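Local atomic coordinates of 3-dehydroshikimate dehydratase (Bacillus anthracis, PDB entry 3DX5), a protein that catalyses the manganese-dependent dehydration of 3-dehydroshikimate to 3,4-dihydroxybenzoate, the catechol building block of the siderophore petrobactin. Residues A[86-89]-A[90-94]; A[221-224]-A[225-228]. One frame throughout, in Å; residues are numbered along the deposited sequence.

Interaction 1: A[86-89]-A[90-94]; sequences CEQL and AILAN
Gln-88 reaches forward along helix 79-96 and spreads its amide over two residues of the next turn, Ile-91 and Leu-92. From CB the chain sets out with CG opposite the backbone N (chi1 175°), then bends at CG (chi2 59°), and this kink swings the flat amide toward the following turn. At the tip the two branches part company. OE1 comes to lie against the aliphatic chain of Ile-91, with CD1 of Ile-91 3.7 Å from OE1 of Gln-88, while NE2 of Gln-88 passes 3.7 Å from CD2 of Leu-92. Neither is a polar contact; the amide nitrogen is hydrogen-bonded to the side-chain oxygen of Gln-40 on helix 36-45, consistent with the amide being held in this orientation. Beneath it, backbone N-H groups bond to the carbonyl four residues earlier. Leu-92 N bonds to Gln-88 O (3.0 Å), Ala-93 N to Leu-89 O at 2.8 Å and Ala-90 N to Cys-86 O at 3.0 Å, whereas the bond from Ile-91 N to Glu-87 O is weak. On the buried flank Leu-89 and Leu-92 only brush, CD2 to CD1 4.4 Å, and both rest on Ile-67 of strand 64-68. Such i to i+3 and i to i+4 packing belongs to a regular alpha-helix, here the crossover helix of the beta-alpha-beta unit 64-68/79-96/100-103 in the TIM barrel.

Interaction 2: A[221-224]-A[225-228]; sequences GNRT and GMVP
The side chains of Arg-223 and Met-226, the latter a selenomethionine, run alongside each other in the same direction across a tight turn. Ahead of it, Gly-221 sets its carbonyl O over the centre of one face of the Arg-223 guanidinium, 3.3 Å above the plane. Asn-222 follows with an Asx turn: its OD1 takes the backbone N of Thr-224 (3.1 Å) from above the amide plane and OG1 of Thr-224 (3.0 Å) in that plane, on a lone pair. Arg-223 then opens a type II beta turn, closed by a bond from Met-226 N to Arg-223 O of 3.1 Å. A water donates to Arg-223 O and also to Met-226 O, bridging the two carbonyls. The arginine chain bends at CG (chi2 -60°), which brings its CD to 3.6 Å from CE of Met-226, and its NH1 bonds to the backbone O of Asn-215, joining the turn to helix 213-217. Thr-224, tied to Asn-222 through both its N and its OG1, takes the first corner (i+1) and Gly-225 the second (i+2), at phi 92°, a backbone shape in which a CB would collide with the carbonyl O of Thr-224.

Interaction 1 is largely buried, within one helix on the outer layer of the barrel, whereas interaction 2 lies at the surface in the loop between helix 213-217 and strand 226-227. They do not touch: their centres are 33 Å apart, on opposite sides of the chain's centre, and they share no helix or strand. The chemistry follows the setting. Residues 86-94 rely on repeated backbone bonds and apolar packing against neighbouring elements, while residues 221-228 have a single backbone bond across the turn and add side-chain bonds, a bridging water and glycine geometry. Interaction 2 is also nearer the bound product, with Met-226 about 8 Å from it by side chain and Leu-89 about 12 Å.

Interaction 1: A[86-89]-A[90-94]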
loop_
_atom_site.group_PDB
_atom_site.type_symbol
_atom_site.label_atom_id
_atom_site.label_comp_id
_atom_site.label_asym_id
_atom_site.label_seq_id
_atom_site.Cartn_x
_atom_site.Cartn_y
_atom_site.Cartn_z
ATOM N N CYS A 86 -17.809 -2.209 10.952
ATOM C CA CYS A 86 -17.854 -3.381 11.820
ATOM C C CYS A 86 -18.875 -4.408 11.339
ATOM O O CYS A 86 -18.600 -5.607 11.358
ATOM C CB CYS A 86 -18.176 -2.979 13.253
ATOM S SG CYS A 86 -16.855 -2.058 14.055
ATOM N N GLU A 87 -20.038 -3.941 10.900
ATOM C CA GLU A 87 -21.045 -4.831 10.400
ATOM C C GLU A 87 -20.586 -5.542 9.133
ATOM O O GLU A 87 -20.916 -6.705 8.940
ATOM C CB GLU A 87 -22.374 -4.094 10.171
ATOM C CG GLU A 87 -22.993 -3.564 11.485
ATOM C CD GLU A 87 -24.115 -2.533 11.265
ATOM O OE1 GLU A 87 -24.448 -2.228 10.098
ATOM O OE2 GLU A 87 -24.675 -2.022 12.258
ATOM N N GLN A 88 -19.837 -4.853 8.268
ATOM C CA GLN A 88 -19.312 -5.505 7.067
ATOM C C GLN A 88 -18.183 -6.525 7.422
ATOM O O GLN A 88 -18.130 -7.624 6.875
ATOM C CB GLN A 88 -18.863 -4.463 6.021
ATOM C CG GLN A 88 -18.177 -5.054 4.745
ATOM C CD GLN A 88 -19.059 -6.041 3.961
ATOM O OE1 GLN A 88 -20.282 -6.176 4.215
ATOM N NE2 GLN A 88 -18.446 -6.734 3.003
ATOM N N LEU A 89 -17.304 -6.162 8.346
ATOM C CA LEU A 89 -16.287 -7.072 8.838
ATOM C C LEU A 89 -16.860 -8.362 9.444
ATOM O O LEU A 89 -16.281 -9.431 9.249
ATOM C CB LEU A 89 -15.336 -6.380 9.825
ATOM C CG LEU A 89 -14.315 -5.395 9.244
ATOM C CD1 LEU A 89 -13.742 -4.526 10.341
ATOM C CD2 LEU A 89 -13.199 -6.150 8.539
ATOM N N ALA A 90 -18.007 -8.273 10.119
ATOM C CA ALA A 90 -18.667 -9.445 10.670
ATOM C C ALA A 90 -19.168 -10.342 9.537
ATOM O O ALA A 90 -19.099 -11.573 9.627
ATOM C CB ALA A 90 -19.826 -9.017 11.607
ATOM N N ILE A 91 -19.661 -9.741 8.458
ATOM C CA ILE A 91 -20.020 -10.507 7.261
ATOM C C ILE A 91 -18.793 -11.269 6.670
ATOM O O ILE A 91 -18.848 -12.507 6.387
ATOM C CB ILE A 91 -20.682 -9.589 6.192
ATOM C CG1 ILE A 91 -22.112 -9.279 6.627
ATOM C CG2 ILE A 91 -20.638 -10.256 4.817
ATOM C CD1 ILE A 91 -22.861 -8.266 5.760
ATOM N N LEU A 92 -17.693 -10.532 6.483
ATOM C CA LEU A 92 -16.437 -11.113 5.985
ATOM C C LEU A 92 -15.925 -12.219 6.924
ATOM O O LEU A 92 -15.549 -13.292 6.463
ATOM C CB LEU A 92 -15.364 -10.030 5.755
ATOM C CG LEU A 92 -15.691 -8.911 4.762
ATOM C CD1 LEU A 92 -14.597 -7.889 4.774
ATOM C CD2 LEU A 92 -15.894 -9.438 3.309
ATOM N N ALA A 93 -15.920 -11.973 8.230
ATOM C CA ALA A 93 -15.435 -12.998 9.178
ATOM C C ALA A 93 -16.275 -14.265 9.116
ATOM O O ALA A 93 -15.757 -15.370 9.207
ATOM C CB ALA A 93 -15.403 -12.457 10.614
ATOM N N ASN A 94 -17.582 -14.102 8.955
ATOM C CA ASN A 94 -18.467 -15.224 8.755
ATOM C C ASN A 94 -18.085 -16.008 7.498
ATOM O O ASN A 94 -17.964 -17.230 7.540
ATOM C CB ASN A 94 -19.923 -14.762 8.681
ATOM C CG ASN A 94 -20.877 -15.919 8.854
ATOM O OD1 ASN A 94 -21.558 -16.348 7.920
ATOM N ND2 ASN A 94 -20.889 -16.465 10.045
#

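Interaction 2: A[221-224]-A[225-228]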
loop_
_atom_site.group_PDB
_atom_site.type_symbol
_atom_site.label_atom_id
_atom_site.label_comp_id
_atom_site.label_asym_id
_atom_site.label_seq_id
_atom_site.Cartn_x
_atom_site.Cartn_y
_atom_site.Cartn_z
ATOM N N GLY A 221 9.157 2.690 0.579
ATOM C CA GLY A 221 9.541 2.836 1.983
ATOM C C GLY A 221 10.830 2.082 2.346
ATOM O O GLY A 221 11.147 1.041 1.764
ATOM N N ASN A 222 11.562 2.624 3.316
ATOM C CA ASN A 222 12.813 2.050 3.799
ATOM C C ASN A 222 12.606 0.676 4.475
ATOM O O ASN A 222 11.706 0.521 5.318
ATOM C CB ASN A 222 13.401 3.039 4.814
ATOM C CG ASN A 222 14.851 2.739 5.160
ATOM O OD1 ASN A 222 15.485 1.862 4.550
ATOM N ND2 ASN A 222 15.394 3.485 6.141
ATOM N N ARG A 223 13.405 -0.324 4.102
ATOM C CA ARG A 223 13.326 -1.659 4.740
ATOM C C ARG A 223 14.603 -1.995 5.528
ATOM O O ARG A 223 14.701 -3.076 6.103
ATOM C CB ARG A 223 13.023 -2.772 3.712
ATOM C CG ARG A 223 11.796 -2.471 2.778
ATOM C CD ARG A 223 10.483 -2.269 3.552
ATOM N NE ARG A 223 9.387 -1.911 2.659
ATOM C CZ ARG A 223 8.559 -0.889 2.845
ATOM N NH1 ARG A 223 8.665 -0.107 3.904
ATOM N NH2 ARG A 223 7.623 -0.658 1.964
ATOM N N THR A 224 15.556 -1.073 5.568
ATOM C CA THR A 224 16.827 -1.287 6.289
ATOM C C THR A 224 16.585 -1.720 7.720
ATOM O O THR A 224 15.731 -1.151 8.409
ATOM C CB THR A 224 17.681 -0.005 6.299
ATOM O OG1 THR A 224 17.992 0.314 4.958
ATOM C CG2 THR A 224 19.026 -0.162 7.066
ATOM N N GLY A 225 17.301 -2.753 8.153
ATOM C CA GLY A 225 17.191 -3.217 9.550
ATOM C C GLY A 225 16.146 -4.302 9.753
ATOM O O GLY A 225 16.170 -4.974 10.765
HETATM N N MSE A 226 15.216 -4.482 8.809
HETATM C CA MSE A 226 14.246 -5.586 8.919
HETATM C C MSE A 226 14.956 -6.928 8.669
HETATM O O MSE A 226 15.569 -7.098 7.635
HETATM C CB MSE A 226 13.083 -5.409 7.922
HETATM C CG MSE A 226 12.234 -4.126 8.119
HETATM SE SE MSE A 226 10.733 -4.196 6.916
HETATM C CE MSE A 226 10.033 -2.364 7.161
ATOM N N VAL A 227 14.866 -7.872 9.603
ATOM C CA VAL A 227 15.658 -9.106 9.507
ATOM C C VAL A 227 14.869 -10.335 9.950
ATOM O O VAL A 227 13.914 -10.208 10.709
ATOM C CB VAL A 227 16.986 -9.049 10.354
ATOM C CG1 VAL A 227 17.985 -8.044 9.759
ATOM C CG2 VAL A 227 16.693 -8.771 11.855
ATOM N N PRO A 228 15.280 -11.542 9.495
ATOM C CA PRO A 228 14.592 -12.759 9.988
ATOM C C PRO A 228 14.613 -12.848 11.519
ATOM O O PRO A 228 15.485 -12.228 12.178
ATOM C CB PRO A 228 15.418 -13.906 9.368
ATOM C CG PRO A 228 15.890 -13.317 8.022
ATOM C CD PRO A 228 16.216 -11.843 8.386
HETATM O O HOH W 1 15.208 -5.678 5.042
#